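Local coordinates for COG1633: Uncharacterized conserved protein (Magnetospirillum magnetotacticum, PDB 2OH3) that is of unknown function but, as a rubrerythrin relative with a ferritin-like helical bundle, binds a zinc ion and may share that family's metal chemistry, at residues Thr51-Gly54 and Asp55-Gln59; Glu17-Ala20 and Ala21-Tyr24; Met30-His34 and Asn35-Thr39. All coordinates share one frame; numbering follows the deposited sequence. Where two conformers were deposited one is given.

Interaction 1 of 3, residues Thr51-Gly54 and Asp55-Gln59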
ATOM      1  N   THR A  51     -10.843  11.594  -9.316  1.00 44.55           N
ATOM      2  CA  THR A  51     -12.109  11.072  -9.751  1.00 44.78           C
ATOM      3  C   THR A  51     -12.427  11.453 -11.184  1.00 45.17           C
ATOM      4  O   THR A  51     -12.831  10.595 -11.975  1.00 45.02           O
ATOM      5  CB  THR A  51     -13.200  11.583  -8.835  1.00 45.27           C
ATOM      6  OG1 THR A  51     -12.894  11.134  -7.513  1.00 45.16           O
ATOM      7  CG2 THR A  51     -14.546  11.093  -9.268  1.00 45.56           C
ATOM      8  N   LEU A  52     -12.259  12.734 -11.504  1.00 45.36           N
ATOM      9  CA  LEU A  52     -12.546  13.249 -12.840  1.00 46.14           C
ATOM     10  C   LEU A  52     -11.648  12.640 -13.900  1.00 46.33           C
ATOM     11  O   LEU A  52     -12.114  12.177 -14.943  1.00 46.51           O
ATOM     12  CB  LEU A  52     -12.414  14.775 -12.861  1.00 45.77           C
ATOM     13  CG  LEU A  52     -13.492  15.535 -12.101  1.00 45.25           C
ATOM     14  CD1 LEU A  52     -13.164  17.000 -12.097  1.00 44.76           C
ATOM     15  CD2 LEU A  52     -14.863  15.311 -12.726  1.00 45.84           C
ATOM     16  N   HIS A  53     -10.359  12.634 -13.611  1.00 46.97           N
ATOM     17  CA  HIS A  53      -9.351  12.060 -14.479  1.00 47.75           C
ATOM     18  C   HIS A  53      -9.469  10.534 -14.613  1.00 45.76           C
ATOM     19  O   HIS A  53      -9.413   9.982 -15.713  1.00 44.15           O
ATOM     20  CB  HIS A  53      -7.927  12.410 -13.961  1.00 48.66           C
ATOM     21  CG  HIS A  53      -6.875  12.308 -15.018  1.00 52.95           C
ATOM     22  ND1 HIS A  53      -5.731  11.544 -14.881  1.00 54.56           N
ATOM     23  CD2 HIS A  53      -6.821  12.849 -16.265  1.00 58.62           C
ATOM     24  CE1 HIS A  53      -5.014  11.634 -15.993  1.00 55.56           C
ATOM     25  NE2 HIS A  53      -5.648  12.421 -16.844  1.00 57.82           N
ATOM     26  N   GLY A  54      -9.617   9.866 -13.483  1.00 43.97           N
ATOM     27  CA  GLY A  54      -9.905   8.447 -13.478  1.00 42.61           C
ATOM     28  C   GLY A  54     -11.090   8.090 -14.345  1.00 42.02           C
ATOM     29  O   GLY A  54     -11.067   7.059 -15.016  1.00 40.60           O
ATOM     30  N   ASP A  55     -12.139   8.908 -14.314  1.00 41.43           N
ATOM     31  CA  ASP A  55     -13.340   8.636 -15.108  1.00 41.90           C
ATOM     32  C   ASP A  55     -13.022   8.716 -16.610  1.00 40.86           C
ATOM     33  O   ASP A  55     -13.490   7.889 -17.392  1.00 40.24           O
ATOM     34  CB  ASP A  55     -14.486   9.588 -14.746  1.00 42.95           C
ATOM     35  CG  ASP A  55     -15.163   9.239 -13.399  1.00 45.11           C
ATOM     36  OD1 ASP A  55     -14.991   8.117 -12.858  1.00 47.90           O
ATOM     37  OD2 ASP A  55     -15.875  10.116 -12.884  1.00 50.76           O
ATOM     38  N   GLU A  56     -12.198   9.698 -16.978  1.00 40.25           N
ATOM     39  CA  GLU A  56     -11.726   9.839 -18.355  0.50 41.14           C
ATOM     40  C   GLU A  56     -10.959   8.600 -18.798  1.00 40.21           C
ATOM     41  O   GLU A  56     -11.200   8.079 -19.886  1.00 40.88           O
ATOM     42  CB  GLU A  56     -10.850  11.095 -18.519  0.50 41.31           C
ATOM     43  CG  GLU A  56     -11.577  12.285 -19.152  0.50 43.51           C
ATOM     44  CD  GLU A  56     -10.642  13.451 -19.440  0.50 43.62           C
ATOM     45  OE1 GLU A  56      -9.708  13.272 -20.250  0.50 48.79           O
ATOM     46  OE2 GLU A  56     -10.831  14.547 -18.857  0.50 47.55           O
ATOM     47  N   ILE A  57     -10.037   8.139 -17.954  1.00 39.33           N
ATOM     48  CA  ILE A  57      -9.230   6.966 -18.253  1.00 39.86           C
ATOM     49  C   ILE A  57     -10.116   5.722 -18.349  1.00 39.08           C
ATOM     50  O   ILE A  57      -9.901   4.876 -19.211  1.00 38.95           O
ATOM     51  CB  ILE A  57      -8.076   6.796 -17.230  1.00 40.88           C
ATOM     52  CG1 ILE A  57      -7.181   8.014 -17.279  1.00 41.39           C
ATOM     53  CG2 ILE A  57      -7.243   5.575 -17.550  1.00 41.60           C
ATOM     54  CD1 ILE A  57      -6.364   8.201 -16.046  1.00 45.16           C
ATOM     55  N   LYS A  58     -11.138   5.635 -17.500  1.00 37.69           N
ATOM     56  CA  LYS A  58     -12.076   4.511 -17.528  1.00 37.68           C
ATOM     57  C   LYS A  58     -12.876   4.442 -18.837  1.00 36.20           C
ATOM     58  O   LYS A  58     -13.123   3.343 -19.367  1.00 35.82           O
ATOM     59  CB  LYS A  58     -13.018   4.569 -16.332  1.00 37.35           C
ATOM     60  CG  LYS A  58     -12.312   4.094 -15.041  1.00 39.41           C
ATOM     61  CD  LYS A  58     -13.101   4.434 -13.754  1.00 40.34           C
ATOM     62  CE  LYS A  58     -12.301   4.075 -12.485  1.00 42.24           C
ATOM     63  NZ  LYS A  58     -13.125   4.307 -11.259  1.00 45.47           N
ATOM     64  N   GLN A  59     -13.277   5.607 -19.348  1.00 35.10           N
ATOM     65  CA  GLN A  59     -13.945   5.665 -20.641  0.50 35.26           C
ATOM     66  C   GLN A  59     -13.002   5.131 -21.729  1.00 34.59           C
ATOM     67  O   GLN A  59     -13.393   4.294 -22.516  1.00 33.81           O
ATOM     68  CB  GLN A  59     -14.473   7.072 -20.942  0.50 35.16           C
ATOM     69  CG  GLN A  59     -15.904   7.293 -20.430  0.50 38.42           C
ATOM     70  CD  GLN A  59     -16.967   6.654 -21.321  0.50 41.03           C
ATOM     71  OE1 GLN A  59     -17.709   5.764 -20.888  0.50 45.37           O
ATOM     72  NE2 GLN A  59     -17.045   7.102 -22.575  0.50 43.06           N
TER
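With His53 CG turned away from its own backbone N (chi1 -159°) and Ile57 CG1 folded back beside its backbone N (chi1 -60°), the imidazole ring and the isoleucine branch are brought together across one turn of helix. Ile57 CG1 lies over one face of the ring, and the terminal methyl CD1 comes 3.6 Å from His53 ND1, with CE1 almost as near. The same branch also covers the backbone, since Ile57 CG1 is 3.4 Å from His53 O, the carbonyl that accepts the bond from Ile57 N at 3.0 Å and an N-H...O angle of 163°. The histidine's polar end looks to another helix, where ND1 is hydrogen-bonded to Glu17; the ring also meets Phe131 edge-to-face and lies near Phe49. Ile57 packs onto Leu10, Ala13 and Ile14, so this side of the turn faces helix 6-33.

The whole stretch is regular alpha-helix, part of helix 37-61 in the ferritin-like bundle of the rubrerythrin family, and successive i to i+4 bonds join Asp55, Glu56, Ile57 and Lys58 to the carbonyls of Thr51, Leu52, His53 and Gly54. Gly54, buried at the turn, carries no side chain on the flank next to helix 6-33.

On the exposed side, Asp55 runs alongside Thr51, and its OD2 is 4.0 Å from Thr51 CG2. The carboxylate also bends back over the preceding turn, leaving OD2 3.2 Å from Thr51 O; two acceptors at that range probably repel slightly, while Asp55 N bonds to the same carbonyl. The extended Lys58 chain starts over Gly54 O, with CG 3.2 Å away, and then runs outward until its CE is 4.1 Å from that oxygen.

Interaction 2 of 3, residues Glu17-Ala20 and Ala21-Tyr24. With IMD (imidazole), chain C.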
ATOM      1  N   GLU A  17      -4.699   6.567 -10.346  1.00 42.60           N
ATOM      2  CA  GLU A  17      -5.788   7.470  -9.989  1.00 42.64           C
ATOM      3  C   GLU A  17      -6.723   6.942  -8.912  1.00 43.03           C
ATOM      4  O   GLU A  17      -7.114   7.685  -8.026  1.00 43.68           O
ATOM      5  CB  GLU A  17      -6.619   7.817 -11.239  1.00 42.79           C
ATOM      6  CG  GLU A  17      -5.867   8.741 -12.206  1.00 43.40           C
ATOM      7  CD  GLU A  17      -5.456  10.063 -11.522  1.00 47.73           C
ATOM      8  OE1 GLU A  17      -5.984  10.308 -10.407  1.00 47.61           O
ATOM      9  OE2 GLU A  17      -4.602  10.824 -12.051  1.00 48.61           O
ATOM     10  N   THR A  18      -7.099   5.682  -8.978  1.00 41.88           N
ATOM     11  CA  THR A  18      -7.828   5.069  -7.883  1.00 42.38           C
ATOM     12  C   THR A  18      -7.040   5.202  -6.558  1.00 41.56           C
ATOM     13  O   THR A  18      -7.582   5.598  -5.515  1.00 40.52           O
ATOM     14  CB  THR A  18      -8.114   3.586  -8.217  1.00 42.91           C
ATOM     15  OG1 THR A  18      -8.827   3.535  -9.457  1.00 43.66           O
ATOM     16  CG2 THR A  18      -8.959   2.921  -7.155  1.00 43.57           C
ATOM     17  N   GLU A  19      -5.749   4.905  -6.626  1.00 39.36           N
ATOM     18  CA  GLU A  19      -4.889   5.041  -5.476  1.00 38.24           C
ATOM     19  C   GLU A  19      -4.857   6.497  -5.010  1.00 37.87           C
ATOM     20  O   GLU A  19      -5.076   6.744  -3.851  1.00 38.31           O
ATOM     21  CB  GLU A  19      -3.478   4.499  -5.768  1.00 37.27           C
ATOM     22  CG  GLU A  19      -2.464   4.785  -4.666  1.00 35.66           C
ATOM     23  CD  GLU A  19      -2.578   3.873  -3.439  1.00 35.38           C
ATOM     24  OE1 GLU A  19      -3.534   3.092  -3.317  1.00 37.75           O
ATOM     25  OE2 GLU A  19      -1.664   3.898  -2.573  1.00 37.25           O
ATOM     26  N   ALA A  20      -4.592   7.456  -5.893  1.00 38.35           N
ATOM     27  CA  ALA A  20      -4.529   8.866  -5.496  1.00 37.98           C
ATOM     28  C   ALA A  20      -5.806   9.347  -4.818  1.00 38.99           C
ATOM     29  O   ALA A  20      -5.755  10.009  -3.792  1.00 39.79           O
ATOM     30  CB  ALA A  20      -4.206   9.756  -6.661  1.00 38.10           C
ATOM     31  N   ALA A  21      -6.959   9.029  -5.382  1.00 38.28           N
ATOM     32  CA  ALA A  21      -8.208   9.404  -4.752  1.00 39.29           C
ATOM     33  C   ALA A  21      -8.337   8.926  -3.320  1.00 38.82           C
ATOM     34  O   ALA A  21      -8.800   9.684  -2.478  1.00 38.44           O
ATOM     35  CB  ALA A  21      -9.404   8.901  -5.554  1.00 39.36           C
ATOM     36  N   GLU A  22      -8.034   7.663  -3.061  1.00 37.94           N
ATOM     37  CA  GLU A  22      -8.082   7.124  -1.715  1.00 38.75           C
ATOM     38  C   GLU A  22      -7.096   7.774  -0.776  1.00 37.32           C
ATOM     39  O   GLU A  22      -7.413   8.009   0.379  1.00 37.39           O
ATOM     40  CB  GLU A  22      -7.736   5.630  -1.700  1.00 40.41           C
ATOM     41  CG  GLU A  22      -8.825   4.751  -2.208  1.00 44.91           C
ATOM     42  CD  GLU A  22      -8.352   3.315  -2.381  1.00 52.23           C
ATOM     43  OE1 GLU A  22      -7.389   2.905  -1.653  1.00 54.29           O
ATOM     44  OE2 GLU A  22      -8.979   2.619  -3.233  1.00 54.83           O
ATOM     45  N   ARG A  23      -5.884   7.996  -1.245  1.00 35.98           N
ATOM     46  CA  ARG A  23      -4.826   8.523  -0.375  1.00 36.33           C
ATOM     47  C   ARG A  23      -5.062   9.989   0.003  1.00 36.10           C
ATOM     48  O   ARG A  23      -4.786  10.413   1.128  1.00 35.71           O
ATOM     49  CB  ARG A  23      -3.476   8.430  -1.046  1.00 37.41           C
ATOM     50  CG  ARG A  23      -2.937   7.010  -1.337  1.00 39.73           C
ATOM     51  CD  ARG A  23      -2.463   6.260  -0.134  1.00 41.30           C
ATOM     52  NE  ARG A  23      -3.547   5.884   0.757  1.00 42.30           N
ATOM     53  CZ  ARG A  23      -4.544   5.049   0.487  1.00 45.34           C
ATOM     54  NH1 ARG A  23      -4.655   4.414  -0.661  1.00 47.75           N
ATOM     55  NH2 ARG A  23      -5.459   4.827   1.413  1.00 49.49           N
ATOM     56  N   TYR A  24      -5.477  10.766  -0.984  1.00 35.95           N
ATOM     57  CA  TYR A  24      -5.910  12.155  -0.754  1.00 35.75           C
ATOM     58  C   TYR A  24      -7.142  12.343   0.118  1.00 35.32           C
ATOM     59  O   TYR A  24      -7.156  13.269   0.896  1.00 35.12           O
ATOM     60  CB  TYR A  24      -6.083  12.874  -2.071  1.00 36.10           C
ATOM     61  CG  TYR A  24      -4.777  13.356  -2.675  1.00 34.35           C
ATOM     62  CD1 TYR A  24      -3.992  14.276  -1.999  1.00 36.18           C
ATOM     63  CD2 TYR A  24      -4.372  12.951  -3.931  1.00 32.94           C
ATOM     64  CE1 TYR A  24      -2.805  14.734  -2.522  1.00 37.91           C
ATOM     65  CE2 TYR A  24      -3.212  13.451  -4.504  1.00 37.79           C
ATOM     66  CZ  TYR A  24      -2.411  14.316  -3.759  1.00 38.00           C
ATOM     67  OH  TYR A  24      -1.250  14.838  -4.251  1.00 38.04           O
TER
HETATM   68  N1  IMD C 301      -2.921  13.796  -8.876  1.00 30.99           N
HETATM   69  C2  IMD C 301      -3.286  12.878  -9.773  1.00 30.37           C
HETATM   70  N3  IMD C 301      -4.513  12.379  -9.366  1.00 31.56           N
HETATM   71  C4  IMD C 301      -4.877  12.986  -8.239  1.00 29.30           C
HETATM   72  C5  IMD C 301      -3.889  13.882  -7.932  1.00 28.69           C
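Glu19 and Arg23 meet one helical turn apart, the carboxylate crossing the bent arginine chain with its plane 51° from that of the guanidinium. Glu19 OE1 sits at the guanidinium edge, 3.2 Å from Arg23 NH1, in a salt bridge whose hydrogen bond is weak. NH1 has a straighter bond to Glu22 OE1 at 3.3 Å, almost in the guanidinium plane and on the anti side of the carboxylate, so one nitrogen joins both acids. The aliphatic part of Arg23 also packs on the acid, with CD 3.5 Å from Glu19 OE2. That oxygen has a stronger partner in Arg75 of the second subunit, and Arg23 NE is paired with Glu26.

A tightly packed flank is built from Ala20 and the buried Glu17 and Tyr24. Ala20 CB is 3.7 Å from C4 of a bound imidazole, probably from the crystallisation liquor, and Tyr24 CE2 approaches imidazole C5 at 3.5 Å, obliquely to the tyrosine ring. Glu17, bent at chi2 (-58°), turns its carboxylate to this ligand, and imidazole N3 donates to OE1 at 2.7 Å in a nearly straight bond. Beyond the ring, Tyr24 OH is hydrogen-bonded to Glu105, a ligand of the zinc ion. Residues 17-24 belong to helix 6-33 of the ferritin-like bundle, whose i to i+4 backbone bonds run unbroken through the turn.

Packing is looser at Thr18 and Glu22, which lie side by side on the more exposed flank; the side chains meet loosely, Thr18 CG2 lying 3.9 Å from Glu22 OE2.

Chemically, Arg23 is likely to offset the repulsion between Glu19 and Glu22, whose OE1 atoms are close, while the inner flank presents a carboxylate acceptor for an N-H group near the metal.

Interaction 3 of 3, residues Met30-His34 and Asn35-Thr39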
HETATM    1  N   MSE A  30      -7.519  13.695   7.655  1.00 39.27           N
HETATM    2  CA  MSE A  30      -6.607  13.946   8.753  0.50 40.43           C
HETATM    3  C   MSE A  30      -6.332  15.419   8.956  1.00 38.96           C
HETATM    4  O   MSE A  30      -6.227  15.876  10.107  1.00 38.33           O
HETATM    5  CB  MSE A  30      -5.298  13.237   8.542  0.50 40.11           C
HETATM    6  CG  MSE A  30      -5.304  11.897   9.161  0.50 43.12           C
HETATM    7 SE   MSE A  30      -3.508  11.366   9.326  0.38 47.37          SE
HETATM    8  CE  MSE A  30      -3.320  11.147   7.466  0.50 40.65           C
HETATM    9  N   MSE A  31      -6.230  16.169   7.861  1.00 37.10           N
HETATM   10  CA  MSE A  31      -6.030  17.606   7.973  1.00 35.76           C
HETATM   11  C   MSE A  31      -7.236  18.244   8.667  1.00 35.31           C
HETATM   12  O   MSE A  31      -7.082  19.037   9.598  1.00 34.81           O
HETATM   13  CB  MSE A  31      -5.794  18.237   6.600  1.00 35.10           C
HETATM   14  CG  MSE A  31      -4.455  17.863   5.924  1.00 33.91           C
HETATM   15 SE   MSE A  31      -2.896  18.198   7.001  0.75 32.17          SE
HETATM   16  CE  MSE A  31      -2.605  16.484   7.590  1.00 35.45           C
ATOM     17  N   GLU A  32      -8.427  17.890   8.198  1.00 35.67           N
ATOM     18  CA  GLU A  32      -9.665  18.434   8.728  1.00 36.52           C
ATOM     19  C   GLU A  32      -9.787  18.167  10.233  1.00 36.64           C
ATOM     20  O   GLU A  32     -10.180  19.033  11.020  1.00 35.87           O
ATOM     21  CB  GLU A  32     -10.829  17.770   7.999  1.00 36.06           C
ATOM     22  CG  GLU A  32     -12.197  18.282   8.426  1.00 37.50           C
ATOM     23  CD  GLU A  32     -12.691  19.482   7.655  1.00 37.80           C
ATOM     24  OE1 GLU A  32     -12.035  19.922   6.677  1.00 37.33           O
ATOM     25  OE2 GLU A  32     -13.781  19.957   8.031  1.00 34.14           O
ATOM     26  N   ALA A  33      -9.461  16.939  10.611  1.00 37.61           N
ATOM     27  CA  ALA A  33      -9.633  16.465  11.979  1.00 38.89           C
ATOM     28  C   ALA A  33      -8.771  17.245  12.950  1.00 40.06           C
ATOM     29  O   ALA A  33      -9.111  17.349  14.130  1.00 40.11           O
ATOM     30  CB  ALA A  33      -9.330  14.955  12.078  1.00 39.05           C
ATOM     31  N   HIS A  34      -7.669  17.808  12.460  1.00 41.32           N
ATOM     32  CA  HIS A  34      -6.811  18.657  13.290  1.00 42.63           C
ATOM     33  C   HIS A  34      -6.960  20.154  12.913  1.00 41.88           C
ATOM     34  O   HIS A  34      -6.098  20.966  13.201  1.00 41.16           O
ATOM     35  CB  HIS A  34      -5.353  18.186  13.173  1.00 44.15           C
ATOM     36  CG  HIS A  34      -5.125  16.764  13.624  1.00 48.01           C
ATOM     37  ND1 HIS A  34      -5.097  16.399  14.958  1.00 52.61           N
ATOM     38  CD2 HIS A  34      -4.893  15.625  12.920  1.00 50.14           C
ATOM     39  CE1 HIS A  34      -4.888  15.094  15.052  1.00 52.03           C
ATOM     40  NE2 HIS A  34      -4.751  14.602  13.831  1.00 50.75           N
ATOM     41  N   ASN A  35      -8.071  20.484  12.251  1.00 41.50           N
ATOM     42  CA  ASN A  35      -8.422  21.847  11.846  1.00 41.57           C
ATOM     43  C   ASN A  35      -7.390  22.586  10.979  1.00 39.97           C
ATOM     44  O   ASN A  35      -7.232  23.823  11.078  1.00 39.05           O
ATOM     45  CB  ASN A  35      -8.792  22.693  13.074  1.00 42.60           C
ATOM     46  CG  ASN A  35      -9.954  23.649  12.789  1.00 46.85           C
ATOM     47  OD1 ASN A  35     -11.114  23.217  12.707  1.00 53.42           O
ATOM     48  ND2 ASN A  35      -9.657  24.954  12.658  1.00 51.50           N
ATOM     49  N   ASN A  36      -6.700  21.833  10.124  1.00 37.96           N
ATOM     50  CA  ASN A  36      -5.832  22.415   9.103  1.00 37.05           C
ATOM     51  C   ASN A  36      -6.657  22.518   7.842  1.00 35.97           C
ATOM     52  O   ASN A  36      -6.469  21.734   6.897  1.00 36.46           O
ATOM     53  CB  ASN A  36      -4.591  21.538   8.881  1.00 36.74           C
ATOM     54  CG  ASN A  36      -3.729  21.429  10.126  1.00 38.26           C
ATOM     55  OD1 ASN A  36      -3.458  20.327  10.617  1.00 41.85           O
ATOM     56  ND2 ASN A  36      -3.318  22.568  10.659  1.00 33.73           N
ATOM     57  N   LEU A  37      -7.595  23.471   7.841  1.00 33.98           N
ATOM     58  CA  LEU A  37      -8.646  23.483   6.850  1.00 33.33           C
ATOM     59  C   LEU A  37      -8.146  23.849   5.458  1.00 32.93           C
ATOM     60  O   LEU A  37      -8.717  23.404   4.460  1.00 31.91           O
ATOM     61  CB  LEU A  37      -9.789  24.409   7.272  1.00 32.62           C
ATOM     62  CG  LEU A  37     -10.384  24.109   8.651  1.00 32.18           C
ATOM     63  CD1 LEU A  37     -11.566  24.979   8.892  1.00 31.62           C
ATOM     64  CD2 LEU A  37     -10.735  22.636   8.819  1.00 32.92           C
ATOM     65  N   ASP A  38      -7.093  24.662   5.391  1.00 32.30           N
ATOM     66  CA  ASP A  38      -6.558  25.044   4.079  1.00 33.01           C
ATOM     67  C   ASP A  38      -5.920  23.837   3.400  1.00 32.84           C
ATOM     68  O   ASP A  38      -6.244  23.549   2.254  1.00 32.67           O
ATOM     69  CB  ASP A  38      -5.611  26.255   4.125  1.00 33.39           C
ATOM     70  CG  ASP A  38      -4.531  26.157   5.227  1.00 34.64           C
ATOM     71  OD1 ASP A  38      -4.548  25.246   6.084  1.00 35.98           O
ATOM     72  OD2 ASP A  38      -3.683  27.061   5.262  1.00 39.94           O
ATOM     73  N   THR A  39      -5.059  23.127   4.119  1.00 32.84           N
ATOM     74  CA  THR A  39      -4.392  21.933   3.603  1.00 33.59           C
ATOM     75  C   THR A  39      -5.429  20.825   3.297  1.00 33.63           C
ATOM     76  O   THR A  39      -5.306  20.110   2.299  1.00 33.39           O
ATOM     77  CB  THR A  39      -3.277  21.427   4.580  1.00 33.86           C
ATOM     78  OG1 THR A  39      -2.481  22.525   5.028  1.00 36.82           O
ATOM     79  CG2 THR A  39      -2.337  20.440   3.913  1.00 36.94           C
TER
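Met31, present as selenomethionine, reaches across the turn to Asn36 and Thr39. Its CB rests 3.6 Å from Asn36 O and beside Asn36 CB; CG lies 3.9 Å from Thr39 CG2; the bend at chi2 (-54°) then carries SE to the same methyl, also 3.9 Å away. The side chain further packs on Ala40 and Phe43 of helix 37-61 and on Ala97 of helix 94-118.

Behind it the backbone forms a Schellman motif that ends helix 6-33. Asn36 N bonds to Met31 O at 2.9 Å and Asn35 N to Glu32 O at 2.8 Å, both donors lying above the carbonyl planes. Asn35, with positive phi (56°), is the C-prime residue, and the chain turns through it into helix 37-61, for which Asn36 is the N-cap residue.

Asn36 itself packs on Pro94 of helix 94-118, and its OD1 is 3.8 Å from His34 CB. Replacing Asn36 by a glycine would probably open a gap against Met31 CB and Pro94 and let the turn flex more freely, as the CB and the amide beside His34 would be gone. On the outer side, Glu32 swings its carboxylate round to Leu37, where OE1 is 3.7 Å from CD2.

In the fold
Interactions 1 and 2 touch directly, their centres about 12 Å apart: a hydrogen bond joins His53 ND1 to Glu17 OE2 at 3.1 Å, and Ile57 CD1 packs on Glu17 CG at 3.9 Å. Together they bring two helices up to the metal region. The zinc ion, held by Glu105, Glu135 and His138, is about 5 Å from the Tyr24 side chain and about 8 Å from that of His53. Interaction 3 is the turn joining these same two helices, at the far end of the pair, with its centre about 18 Å from that of interaction 2 and 27 Å from that of interaction 1; it touches neither.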